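Local coordinates for glycoside transferase (Listeria monocytogenes, PDB 6R2M), which probably hydrolyses exopolysaccharide as an extracellular glycoside hydrolase, possibly with some transferase activity, at residues S10-E14 against F119-K123; P46-A50 against I87-A91; L55-Y59 against R105-L110; N98-D102 against L158-Y162. One frame throughout, in Å; residues are numbered along the deposited sequence.

The four contacts begin in the first third of a largely helical, monomeric chain consistent with an (alpha/alpha) barrel. Contacts 3 and 4 both use helix 100-116: its start meets 158-162 in contact 4, and its middle runs beside helix 50-62 in contact 3, their centres about 15 Å apart. Contact 2 ties the loop before helix 50-62 to the loop before 100-116 and touches contacts 3 and 4, Ala50 meeting Ile106 and Asp102. Contact 1 lies at the surface, its centre about 24 Å from that of contact 2, yet Tyr122 reaches Leu110 of contact 3. Along the chain, 10-14 to 119-123 encloses contacts 2 and 3, while contact 4 opens inside that loop and closes beyond it.

Contact 1: S10-E14 against F119-K123; sequences SAPKE and FPSYK
Pro12 lies flat over one face of the Phe119 ring, its CD 4.1 Å from the ring centroid and only 8° off the normal, so the proline ring and the aromatic make a CH-pi contact. The same phenyl face also receives the peptide leading into the proline: Pro12 N sits above it toward the rim, and Ala11 C comes to 3.4 Å of Phe119 CE1 on an oblique line. Phe119 reaches out to meet this chain because its CG swings anti to the backbone N (chi1 -156°), carrying the ring from the turn at the start of helix 120-136 toward the extended N-terminal segment. That segment has no regular secondary structure; it is a surface arm laid against the outside of the helical domain, and Lys13 O is bonded to Ser66 OG at the start of helix 66-79. Tyr122, in the first turn of the helix, comes to the proline from another direction, crossing it at about a right angle with the hydroxyl in front: Pro12 CG is 3.3 Å from Tyr122 OH. That hydroxyl has its polar partner in Gln70, on whose side chain Pro12 also rests. The two aromatics brace each other as well, with Phe119 CD2 3.4 Å above the centre of the Tyr122 ring. Farther out, Ser10 OG merely skirts the phenyl tip, 4.2 Å from Phe119 CZ.

Contact 2: P46-A50 against I87-A91; sequences PHYLA and IKWEA
Ala50 packs tightly against the 87-91 loop. Its N bonds to Trp89 O at 2.8 Å, nearly straight at the hydrogen although the donor stands above the carbonyl plane, and its methyl is pressed against the opposite chain, with CB 3.4 Å from Lys88 O. Ile87 CG2 covers the same methyl at 4.0 Å. Close by, Leu49 CD2 touches the indole obliquely, 3.6 Å from Trp89 CZ3. On the far side of the Leu49-Glu90 pair, Ala91 N bonds to Tyr48 O at 3.0 Å, this time in the carbonyl plane. Together the two bonds flank Leu49 and Glu90, which form a non-hydrogen-bonded antiparallel pair: a single beta bridge between loops rather than a sheet. Leu49 is also the N-cap residue of helix 50-62, and the second loop leads on to helix 100-116, so the bridge joins the approaches to two helices of a domain consistent with an (alpha/alpha) barrel.

Toward His47 the packing gives way to polar groups and water. His47 ND1 donates to Glu90 OE1 over 2.8 Å, meeting the syn lone pair, with imidazole and carboxylate nearly coplanar (18° apart). The carboxylate gets there because Glu90 CG lies between its backbone N and carbonyl carbon, chi1 71°, with the rest of the chain extended. A water also donates to OE1, 2.9 Å away, and accepts from Tyr48 N, so two bonds grip that oxygen. On the other face of the bridge, Tyr48 CB and Ala91 CB pass at a looser 4.3 Å.

Contact 3: L55-Y59 against R105-L110; sequences LYMEY and RITEAL
Helices 50-62 and 100-116 run almost parallel here, their short segments 8.8 Å apart at the axes and crossing at 21°, with the backbones drawn closest where Glu58 CA and Ala109 CA are 5.2 Å apart. Such side-by-side packing is consistent with neighbouring helices of an (alpha/alpha) barrel. The small Ala109 permits this approach: its methyl points at the other helix and meets Met57 CB at 4.1 Å. Met57 extends toward the other helix and bends at its last torsion (chi3 61°), which turns CE onto Leu110, 4.1 Å from CG, with Ile106 CG2 close by. On the other flank Arg105 lays its aliphatic stem across Leu55. Its CG is anti to the backbone N and the chain turns at chi3, so that NE arrives 3.6 Å from Leu55 CD2, with Leu55 CG also in touch. Glu58 approaches this arginine at its edge without forming a salt bridge, OE1 stopping 4.4 Å from NE. A water fills the gap, donating to Glu58 OE1 at 2.7 Å and accepting from Arg105 NE at 3.0 Å. A second water donates to Arg105 O and more weakly to OE1. The direct salt bridge of Arg105 is made by NH1 to Asp102. Around the pair, helix 301-312 covers Leu55 through Phe302 and Ile305, helix 66-79 brings Phe69 onto Met57 and Leu76 onto Ile106, and Leu110 is backed by Tyr122 and Ala126 of helix 120-136.

Contact 4: N98-D102 against L158-Y162; sequences NAIVD and LHLSY
Tyr162 reaches across to the first turn of helix 100-116 and is met there from CB as far as CZ. At the root, its CB lies 3.8 Å from Val101 CB and about as far from Ile100 CG1, so two successive residues of the helix start receive it. CG and CD1 then pass under Val101 CG1, at 3.6 Å from CD1, while CD2 leans obliquely on Ile100 CG1 at 3.9 Å. Farther along, CE2 touches Ala99 CB, again obliquely, at 4.1 Å, and CZ is still beneath the valine methyl. That methyl is practically centred on the ring: Val101 CG1 stands 3.5 Å from the centroid of the Tyr162 ring and 10° off the normal, a close CH-pi contact. It gets there because CG1 is tucked between the valine's backbone N and carbonyl carbon (chi1 60°), leaving CG2 to lie by the backbone of the 3-10 turn 160-162. The carbonyl of that turn joins in too, Tyr162 O receiving a long, bent CA-H...O approach from Val101 CA at 3.6 Å. Ile100 reaches past the tyrosine with CD1, 4.0 Å from Leu158 CD1 on the edge strand 158-159, and so links the helix start to the small antiparallel sheet. Apart from the CA-H...O approach the meeting is apolar, so across this contact the tyrosine is probably held by shape fit and dispersion.

Contact 1: S10-E14 against F119-K123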
loop_
_atom_site.group_PDB
_atom_site.type_symbol
_atom_site.label_atom_id
_atom_site.label_comp_id
_atom_site.label_asym_id
_atom_site.label_seq_id
_atom_site.Cartn_x
_atom_site.Cartn_y
_atom_site.Cartn_z
ATOM N N SER A 10 -23.766 -2.915 -16.142
ATOM C CA SER A 10 -22.384 -3.030 -15.683
ATOM C C SER A 10 -22.311 -3.241 -14.175
ATOM O O SER A 10 -21.948 -2.330 -13.430
ATOM C CB SER A 10 -21.584 -1.784 -16.074
ATOM O OG SER A 10 -20.217 -2.097 -16.289
ATOM N N ALA A 11 -22.650 -4.452 -13.724
ATOM C CA ALA A 11 -22.607 -4.758 -12.305
ATOM C C ALA A 11 -22.397 -6.252 -12.091
ATOM O O ALA A 11 -23.097 -7.061 -12.718
ATOM C CB ALA A 11 -23.886 -4.310 -11.602
ATOM N N PRO A 12 -21.470 -6.652 -11.229
ATOM C CA PRO A 12 -21.312 -8.078 -10.938
ATOM C C PRO A 12 -22.509 -8.627 -10.174
ATOM O O PRO A 12 -23.275 -7.896 -9.543
ATOM C CB PRO A 12 -20.034 -8.148 -10.091
ATOM C CG PRO A 12 -19.660 -6.757 -9.770
ATOM C CD PRO A 12 -20.577 -5.795 -10.435
ATOM N N LYS A 13 -22.667 -9.946 -10.255
ATOM C CA LYS A 13 -23.675 -10.619 -9.447
ATOM C C LYS A 13 -23.440 -10.280 -7.978
ATOM O O LYS A 13 -22.299 -10.234 -7.516
ATOM C CB LYS A 13 -23.612 -12.132 -9.681
ATOM C CG LYS A 13 -24.710 -12.951 -8.989
ATOM C CD LYS A 13 -26.015 -12.174 -8.891
ATOM C CE LYS A 13 -27.246 -13.070 -8.880
ATOM N NZ LYS A 13 -27.360 -13.930 -10.088
ATOM N N GLU A 14 -24.520 -9.985 -7.254
ATOM C CA GLU A 14 -24.383 -9.599 -5.856
ATOM C C GLU A 14 -23.945 -10.796 -5.023
ATOM O O GLU A 14 -24.529 -11.881 -5.114
ATOM C CB GLU A 14 -25.699 -9.029 -5.321
ATOM C CG GLU A 14 -25.601 -8.479 -3.895
ATOM C CD GLU A 14 -26.650 -7.420 -3.588
ATOM O OE1 GLU A 14 -27.131 -6.752 -4.529
ATOM O OE2 GLU A 14 -26.976 -7.238 -2.397
ATOM N N PHE A 119 -16.295 -11.254 -13.129
ATOM C CA PHE A 119 -16.637 -10.014 -13.821
ATOM C C PHE A 119 -15.445 -9.605 -14.674
ATOM O O PHE A 119 -14.584 -8.826 -14.240
ATOM C CB PHE A 119 -17.023 -8.920 -12.822
ATOM C CG PHE A 119 -17.900 -7.845 -13.398
ATOM C CD1 PHE A 119 -19.171 -8.138 -13.845
ATOM C CD2 PHE A 119 -17.463 -6.534 -13.450
ATOM C CE1 PHE A 119 -19.987 -7.147 -14.351
ATOM C CE2 PHE A 119 -18.280 -5.533 -13.955
ATOM C CZ PHE A 119 -19.540 -5.843 -14.414
ATOM N N PRO A 120 -15.364 -10.115 -15.905
ATOM C CA PRO A 120 -14.160 -9.877 -16.720
ATOM C C PRO A 120 -13.866 -8.416 -16.987
ATOM O O PRO A 120 -12.700 -8.063 -17.212
ATOM C CB PRO A 120 -14.469 -10.629 -18.024
ATOM C CG PRO A 120 -15.413 -11.710 -17.617
ATOM C CD PRO A 120 -16.271 -11.100 -16.526
ATOM N N SER A 121 -14.868 -7.537 -16.982
ATOM C CA SER A 121 -14.558 -6.153 -17.329
ATOM C C SER A 121 -13.650 -5.481 -16.299
ATOM O O SER A 121 -12.934 -4.538 -16.652
ATOM C CB SER A 121 -15.837 -5.339 -17.549
ATOM O OG SER A 121 -16.627 -5.259 -16.386
ATOM N N TYR A 122 -13.618 -5.956 -15.049
ATOM C CA TYR A 122 -12.625 -5.425 -14.113
ATOM C C TYR A 122 -11.209 -5.741 -14.589
ATOM O O TYR A 122 -10.286 -4.934 -14.435
ATOM C CB TYR A 122 -12.835 -6.005 -12.707
ATOM C CG TYR A 122 -14.071 -5.536 -11.968
ATOM C CD1 TYR A 122 -14.678 -4.315 -12.249
ATOM C CD2 TYR A 122 -14.620 -6.324 -10.966
ATOM C CE1 TYR A 122 -15.811 -3.901 -11.543
ATOM C CE2 TYR A 122 -15.729 -5.925 -10.266
ATOM C CZ TYR A 122 -16.321 -4.719 -10.550
ATOM O OH TYR A 122 -17.440 -4.353 -9.845
ATOM N N LYS A 123 -11.017 -6.912 -15.167
ATOM C CA LYS A 123 -9.661 -7.297 -15.618
ATOM C C LYS A 123 -9.257 -6.411 -16.794
ATOM O O LYS A 123 -8.147 -6.016 -16.847
ATOM C CB LYS A 123 -9.649 -8.755 -16.098
ATOM C CG LYS A 123 -8.341 -9.269 -16.693
ATOM C CD LYS A 123 -8.376 -10.754 -16.787
ATOM C CE LYS A 123 -7.018 -11.423 -16.760
ATOM N NZ LYS A 123 -6.342 -11.087 -18.032
#

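Contact 2: P46-A50 against I87-A91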
loop_
_atom_site.group_PDB
_atom_site.type_symbol
_atom_site.label_atom_id
_atom_site.label_comp_id
_atom_site.label_asym_id
_atom_site.label_seq_id
_atom_site.Cartn_x
_atom_site.Cartn_y
_atom_site.Cartn_z
ATOM N N PRO A 46 -8.830 18.021 4.571
ATOM C CA PRO A 46 -9.125 16.645 4.158
ATOM C C PRO A 46 -8.488 16.308 2.824
ATOM O O PRO A 46 -8.362 17.154 1.936
ATOM C CB PRO A 46 -10.651 16.628 4.047
ATOM C CG PRO A 46 -11.004 18.036 3.706
ATOM C CD PRO A 46 -9.998 18.903 4.413
ATOM N N HIS A 47 -8.116 15.036 2.680
ATOM C CA HIS A 47 -7.577 14.521 1.429
ATOM C C HIS A 47 -8.341 13.269 1.044
ATOM O O HIS A 47 -8.540 12.380 1.882
ATOM C CB HIS A 47 -6.092 14.219 1.551
ATOM C CG HIS A 47 -5.266 15.439 1.775
ATOM N ND1 HIS A 47 -4.921 16.299 0.751
ATOM C CD2 HIS A 47 -4.735 15.961 2.904
ATOM C CE1 HIS A 47 -4.197 17.289 1.242
ATOM N NE2 HIS A 47 -4.068 17.107 2.548
ATOM N N TYR A 48 -8.764 13.209 -0.216
ATOM C CA TYR A 48 -9.522 12.089 -0.767
ATOM C C TYR A 48 -8.570 11.311 -1.670
ATOM O O TYR A 48 -8.458 11.584 -2.862
ATOM C CB TYR A 48 -10.755 12.584 -1.518
ATOM C CG TYR A 48 -11.525 13.595 -0.709
ATOM C CD1 TYR A 48 -12.269 13.201 0.395
ATOM C CD2 TYR A 48 -11.471 14.942 -1.027
ATOM C CE1 TYR A 48 -12.961 14.137 1.160
ATOM C CE2 TYR A 48 -12.158 15.878 -0.279
ATOM C CZ TYR A 48 -12.896 15.470 0.811
ATOM O OH TYR A 48 -13.584 16.406 1.555
ATOM N N LEU A 49 -7.898 10.320 -1.082
ATOM C CA LEU A 49 -6.695 9.717 -1.656
ATOM C C LEU A 49 -7.016 8.500 -2.520
ATOM O O LEU A 49 -7.864 7.680 -2.164
ATOM C CB LEU A 49 -5.742 9.283 -0.537
ATOM C CG LEU A 49 -5.291 10.397 0.421
ATOM C CD1 LEU A 49 -4.628 9.796 1.650
ATOM C CD2 LEU A 49 -4.313 11.310 -0.292
ATOM N N ALA A 50 -6.316 8.383 -3.662
ATOM C CA ALA A 50 -6.379 7.137 -4.419
ATOM C C ALA A 50 -5.915 5.972 -3.567
ATOM O O ALA A 50 -6.384 4.836 -3.746
ATOM C CB ALA A 50 -5.538 7.241 -5.702
ATOM N N ILE A 87 -4.796 7.713 -13.031
ATOM C CA ILE A 87 -5.488 7.770 -11.742
ATOM C C ILE A 87 -4.862 8.911 -10.951
ATOM O O ILE A 87 -3.695 8.827 -10.554
ATOM C CB ILE A 87 -5.394 6.445 -10.963
ATOM C CG1 ILE A 87 -6.035 5.289 -11.732
ATOM C CG2 ILE A 87 -6.100 6.592 -9.602
ATOM C CD1 ILE A 87 -5.844 3.926 -11.060
ATOM N N LYS A 88 -5.621 9.993 -10.737
ATOM C CA LYS A 88 -5.149 11.073 -9.871
ATOM C C LYS A 88 -4.827 10.538 -8.479
ATOM O O LYS A 88 -5.602 9.768 -7.911
ATOM C CB LYS A 88 -6.220 12.154 -9.750
ATOM C CG LYS A 88 -6.534 12.901 -11.015
ATOM C CD LYS A 88 -7.625 13.906 -10.708
ATOM C CE LYS A 88 -7.948 14.781 -11.897
ATOM N NZ LYS A 88 -9.024 15.740 -11.529
ATOM N N TRP A 89 -3.691 10.959 -7.907
ATOM C CA TRP A 89 -3.355 10.446 -6.576
ATOM C C TRP A 89 -4.303 10.985 -5.506
ATOM O O TRP A 89 -4.429 10.370 -4.445
ATOM C CB TRP A 89 -1.883 10.742 -6.222
ATOM C CG TRP A 89 -1.583 12.166 -5.870
ATOM C CD1 TRP A 89 -1.177 13.159 -6.721
ATOM C CD2 TRP A 89 -1.652 12.764 -4.564
ATOM N NE1 TRP A 89 -0.990 14.333 -6.021
ATOM C CE2 TRP A 89 -1.276 14.115 -4.699
ATOM C CE3 TRP A 89 -1.982 12.284 -3.290
ATOM C CZ2 TRP A 89 -1.240 14.999 -3.615
ATOM C CZ3 TRP A 89 -1.942 13.164 -2.213
ATOM C CH2 TRP A 89 -1.576 14.504 -2.382
ATOM N N GLU A 90 -4.988 12.104 -5.767
ATOM C CA GLU A 90 -6.110 12.530 -4.930
ATOM C C GLU A 90 -7.138 13.222 -5.816
ATOM O O GLU A 90 -6.828 13.704 -6.910
ATOM C CB GLU A 90 -5.656 13.432 -3.768
ATOM C CG GLU A 90 -5.207 14.830 -4.154
ATOM C CD GLU A 90 -4.886 15.686 -2.931
ATOM O OE1 GLU A 90 -5.342 15.331 -1.816
ATOM O OE2 GLU A 90 -4.178 16.701 -3.089
ATOM N N ALA A 91 -8.383 13.249 -5.344
ATOM C CA ALA A 91 -9.508 13.650 -6.195
ATOM C C ALA A 91 -9.769 15.148 -6.059
ATOM O O ALA A 91 -10.715 15.593 -5.394
ATOM C CB ALA A 91 -10.748 12.837 -5.841
HETATM O O HOH W 1 -8.230 15.338 -1.938
#

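Contact 3: L55-Y59 against R105-L110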
loop_
_atom_site.group_PDB
_atom_site.type_symbol
_atom_site.label_atom_id
_atom_site.label_comp_id
_atom_site.label_asym_id
_atom_site.label_seq_id
_atom_site.Cartn_x
_atom_site.Cartn_y
_atom_site.Cartn_z
ATOM N N LEU A 55 -7.242 0.891 -1.079
ATOM C CA LEU A 55 -7.194 -0.000 0.081
ATOM C C LEU A 55 -8.589 -0.507 0.433
ATOM O O LEU A 55 -8.766 -1.680 0.779
ATOM C CB LEU A 55 -6.567 0.720 1.275
ATOM C CG LEU A 55 -5.050 0.846 1.222
ATOM C CD1 LEU A 55 -4.616 1.961 2.151
ATOM C CD2 LEU A 55 -4.385 -0.479 1.590
ATOM N N TYR A 56 -9.587 0.362 0.330
ATOM C CA TYR A 56 -10.953 -0.073 0.571
ATOM C C TYR A 56 -11.377 -1.105 -0.462
ATOM O O TYR A 56 -11.990 -2.119 -0.113
ATOM C CB TYR A 56 -11.875 1.142 0.568
ATOM C CG TYR A 56 -13.256 0.905 1.131
ATOM C CD1 TYR A 56 -13.487 -0.009 2.156
ATOM C CD2 TYR A 56 -14.327 1.613 0.625
ATOM C CE1 TYR A 56 -14.773 -0.198 2.659
ATOM C CE2 TYR A 56 -15.613 1.422 1.110
ATOM C CZ TYR A 56 -15.820 0.524 2.128
ATOM O OH TYR A 56 -17.108 0.356 2.601
ATOM N N MET A 57 -11.026 -0.885 -1.735
ATOM C CA MET A 57 -11.305 -1.890 -2.761
ATOM C C MET A 57 -10.649 -3.222 -2.433
ATOM O O MET A 57 -11.266 -4.283 -2.602
ATOM C CB MET A 57 -10.831 -1.390 -4.120
ATOM C CG MET A 57 -11.727 -0.309 -4.675
ATOM S SD MET A 57 -11.068 0.552 -6.135
ATOM C CE MET A 57 -10.922 -0.822 -7.297
ATOM N N GLU A 58 -9.387 -3.184 -1.991
ATOM C CA GLU A 58 -8.686 -4.403 -1.602
ATOM C C GLU A 58 -9.439 -5.132 -0.491
ATOM O O GLU A 58 -9.663 -6.350 -0.565
ATOM C CB GLU A 58 -7.264 -4.034 -1.174
ATOM C CG GLU A 58 -6.403 -5.198 -0.787
ATOM C CD GLU A 58 -4.969 -4.775 -0.497
ATOM O OE1 GLU A 58 -4.535 -3.724 -1.019
ATOM O OE2 GLU A 58 -4.268 -5.501 0.239
ATOM N N TYR A 59 -9.854 -4.394 0.544
ATOM C CA TYR A 59 -10.619 -4.985 1.632
ATOM C C TYR A 59 -11.917 -5.608 1.128
ATOM O O TYR A 59 -12.281 -6.713 1.539
ATOM C CB TYR A 59 -10.912 -3.928 2.707
ATOM C CG TYR A 59 -11.705 -4.498 3.855
ATOM C CD1 TYR A 59 -11.058 -5.164 4.895
ATOM C CD2 TYR A 59 -13.093 -4.431 3.870
ATOM C CE1 TYR A 59 -11.765 -5.712 5.943
ATOM C CE2 TYR A 59 -13.825 -4.984 4.923
ATOM C CZ TYR A 59 -13.153 -5.624 5.952
ATOM O OH TYR A 59 -13.871 -6.204 6.993
ATOM N N ARG A 105 -1.906 -0.744 -6.595
ATOM C CA ARG A 105 -2.866 -1.282 -5.637
ATOM C C ARG A 105 -4.247 -1.419 -6.265
ATOM O O ARG A 105 -4.908 -2.446 -6.108
ATOM C CB ARG A 105 -2.933 -0.388 -4.400
ATOM C CG ARG A 105 -3.849 -0.977 -3.337
ATOM C CD ARG A 105 -3.988 -0.037 -2.151
ATOM N NE ARG A 105 -2.694 0.231 -1.521
ATOM C CZ ARG A 105 -2.010 1.361 -1.650
ATOM N NH1 ARG A 105 -2.460 2.356 -2.416
ATOM N NH2 ARG A 105 -0.855 1.498 -1.013
ATOM N N ILE A 106 -4.687 -0.400 -7.003
ATOM C CA ILE A 106 -6.028 -0.415 -7.578
ATOM C C ILE A 106 -6.132 -1.488 -8.655
ATOM O O ILE A 106 -7.115 -2.235 -8.709
ATOM C CB ILE A 106 -6.378 0.985 -8.117
ATOM C CG1 ILE A 106 -6.723 1.901 -6.930
ATOM C CG2 ILE A 106 -7.557 0.936 -9.091
ATOM C CD1 ILE A 106 -6.687 3.404 -7.238
ATOM N N THR A 107 -5.131 -1.565 -9.546
ATOM C CA THR A 107 -5.203 -2.556 -10.611
ATOM C C THR A 107 -5.106 -3.964 -10.051
ATOM O O THR A 107 -5.812 -4.857 -10.520
ATOM C CB THR A 107 -4.118 -2.329 -11.666
ATOM O OG1 THR A 107 -2.813 -2.346 -11.062
ATOM C CG2 THR A 107 -4.346 -0.999 -12.358
ATOM N N GLU A 108 -4.287 -4.172 -9.009
ATOM C CA GLU A 108 -4.262 -5.477 -8.356
ATOM C C GLU A 108 -5.632 -5.837 -7.797
ATOM O O GLU A 108 -6.095 -6.966 -7.956
ATOM C CB GLU A 108 -3.216 -5.500 -7.243
ATOM C CG GLU A 108 -1.824 -5.804 -7.757
ATOM C CD GLU A 108 -1.738 -7.197 -8.359
ATOM O OE1 GLU A 108 -1.893 -8.180 -7.607
ATOM O OE2 GLU A 108 -1.534 -7.309 -9.581
ATOM N N ALA A 109 -6.308 -4.877 -7.171
ATOM C CA ALA A 109 -7.626 -5.145 -6.619
ATOM C C ALA A 109 -8.618 -5.493 -7.721
ATOM O O ALA A 109 -9.430 -6.411 -7.571
ATOM C CB ALA A 109 -8.090 -3.937 -5.808
ATOM N N LEU A 110 -8.533 -4.794 -8.857
ATOM C CA LEU A 110 -9.416 -5.078 -9.980
ATOM C C LEU A 110 -9.177 -6.466 -10.553
ATOM O O LEU A 110 -10.137 -7.165 -10.907
ATOM C CB LEU A 110 -9.228 -4.021 -11.062
ATOM C CG LEU A 110 -9.873 -2.658 -10.760
ATOM C CD1 LEU A 110 -9.315 -1.654 -11.730
ATOM C CD2 LEU A 110 -11.391 -2.701 -10.862
HETATM O O HOH W 2 -2.147 -2.517 -0.470
HETATM O O HOH W 3 -4.564 -4.476 -4.023
#

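Contact 4: N98-D102 against L158-Y162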
loop_
_atom_site.group_PDB
_atom_site.type_symbol
_atom_site.label_atom_id
_atom_site.label_comp_id
_atom_site.label_asym_id
_atom_site.label_seq_id
_atom_site.Cartn_x
_atom_site.Cartn_y
_atom_site.Cartn_z
ATOM N N ASN A 98 -0.339 11.086 -11.017
ATOM C CA ASN A 98 -0.681 9.829 -10.365
ATOM C C ASN A 98 0.328 9.561 -9.244
ATOM O O ASN A 98 1.161 10.405 -8.910
ATOM C CB ASN A 98 -0.684 8.694 -11.391
ATOM C CG ASN A 98 0.712 8.397 -11.910
ATOM O OD1 ASN A 98 1.533 9.300 -12.028
ATOM N ND2 ASN A 98 1.004 7.122 -12.176
ATOM N N ALA A 99 0.268 8.366 -8.659
ATOM C CA ALA A 99 1.345 7.810 -7.839
ATOM C C ALA A 99 1.366 6.327 -8.149
ATOM O O ALA A 99 0.333 5.666 -7.995
ATOM C CB ALA A 99 1.112 8.057 -6.341
ATOM N N ILE A 100 2.502 5.798 -8.626
ATOM C CA ILE A 100 2.455 4.438 -9.169
ATOM C C ILE A 100 2.017 3.434 -8.114
ATOM O O ILE A 100 1.336 2.458 -8.439
ATOM C CB ILE A 100 3.785 4.006 -9.818
ATOM C CG1 ILE A 100 4.945 3.954 -8.807
ATOM C CG2 ILE A 100 4.076 4.846 -11.049
ATOM C CD1 ILE A 100 6.276 3.469 -9.431
ATOM N N VAL A 101 2.366 3.662 -6.846
ATOM C CA VAL A 101 2.003 2.713 -5.794
ATOM C C VAL A 101 0.487 2.576 -5.708
ATOM O O VAL A 101 -0.038 1.479 -5.470
ATOM C CB VAL A 101 2.638 3.132 -4.447
ATOM C CG1 VAL A 101 2.173 4.548 -3.984
ATOM C CG2 VAL A 101 2.424 2.068 -3.372
ATOM N N ASP A 102 -0.237 3.679 -5.927
ATOM C CA ASP A 102 -1.696 3.657 -5.865
ATOM C C ASP A 102 -2.306 3.038 -7.115
ATOM O O ASP A 102 -3.347 2.365 -7.021
ATOM C CB ASP A 102 -2.231 5.075 -5.629
ATOM C CG ASP A 102 -1.738 5.664 -4.306
ATOM O OD1 ASP A 102 -1.539 4.888 -3.347
ATOM O OD2 ASP A 102 -1.523 6.895 -4.219
ATOM N N LEU A 158 12.580 7.546 -8.046
ATOM C CA LEU A 158 11.802 6.367 -7.683
ATOM C C LEU A 158 11.976 6.127 -6.193
ATOM O O LEU A 158 13.084 5.848 -5.734
ATOM C CB LEU A 158 12.234 5.126 -8.461
ATOM C CG LEU A 158 11.593 3.818 -7.995
ATOM C CD1 LEU A 158 10.076 3.841 -8.229
ATOM C CD2 LEU A 158 12.231 2.595 -8.668
ATOM N N HIS A 159 10.886 6.237 -5.446
ATOM C CA HIS A 159 10.875 5.784 -4.068
ATOM C C HIS A 159 10.592 4.289 -4.053
ATOM O O HIS A 159 9.562 3.840 -4.576
ATOM C CB HIS A 159 9.843 6.565 -3.268
ATOM C CG HIS A 159 10.282 7.963 -2.963
ATOM N ND1 HIS A 159 10.362 8.940 -3.934
ATOM C CD2 HIS A 159 10.699 8.540 -1.810
ATOM C CE1 HIS A 159 10.797 10.063 -3.387
ATOM N NE2 HIS A 159 11.006 9.849 -2.099
ATOM N N LEU A 160 11.506 3.511 -3.460
ATOM C CA LEU A 160 11.364 2.062 -3.503
ATOM C C LEU A 160 10.119 1.586 -2.767
ATOM O O LEU A 160 9.622 0.486 -3.047
ATOM C CB LEU A 160 12.609 1.406 -2.919
ATOM C CG LEU A 160 13.875 1.696 -3.721
ATOM C CD1 LEU A 160 15.077 1.076 -3.047
ATOM C CD2 LEU A 160 13.715 1.171 -5.137
ATOM N N SER A 161 9.609 2.381 -1.826
ATOM C CA SER A 161 8.381 2.016 -1.129
ATOM C C SER A 161 7.156 2.049 -2.033
ATOM O O SER A 161 6.088 1.601 -1.611
ATOM C CB SER A 161 8.169 2.940 0.073
ATOM O OG SER A 161 7.875 4.269 -0.353
ATOM N N TYR A 162 7.284 2.566 -3.248
ATOM C CA TYR A 162 6.201 2.571 -4.210
ATOM C C TYR A 162 6.154 1.290 -5.038
ATOM O O TYR A 162 5.223 1.119 -5.832
ATOM C CB TYR A 162 6.349 3.773 -5.146
ATOM C CG TYR A 162 5.781 5.089 -4.642
ATOM C CD1 TYR A 162 5.596 5.333 -3.276
ATOM C CD2 TYR A 162 5.416 6.082 -5.546
ATOM C CE1 TYR A 162 5.075 6.552 -2.838
ATOM C CE2 TYR A 162 4.910 7.295 -5.120
ATOM C CZ TYR A 162 4.723 7.517 -3.768
ATOM O OH TYR A 162 4.200 8.727 -3.353
#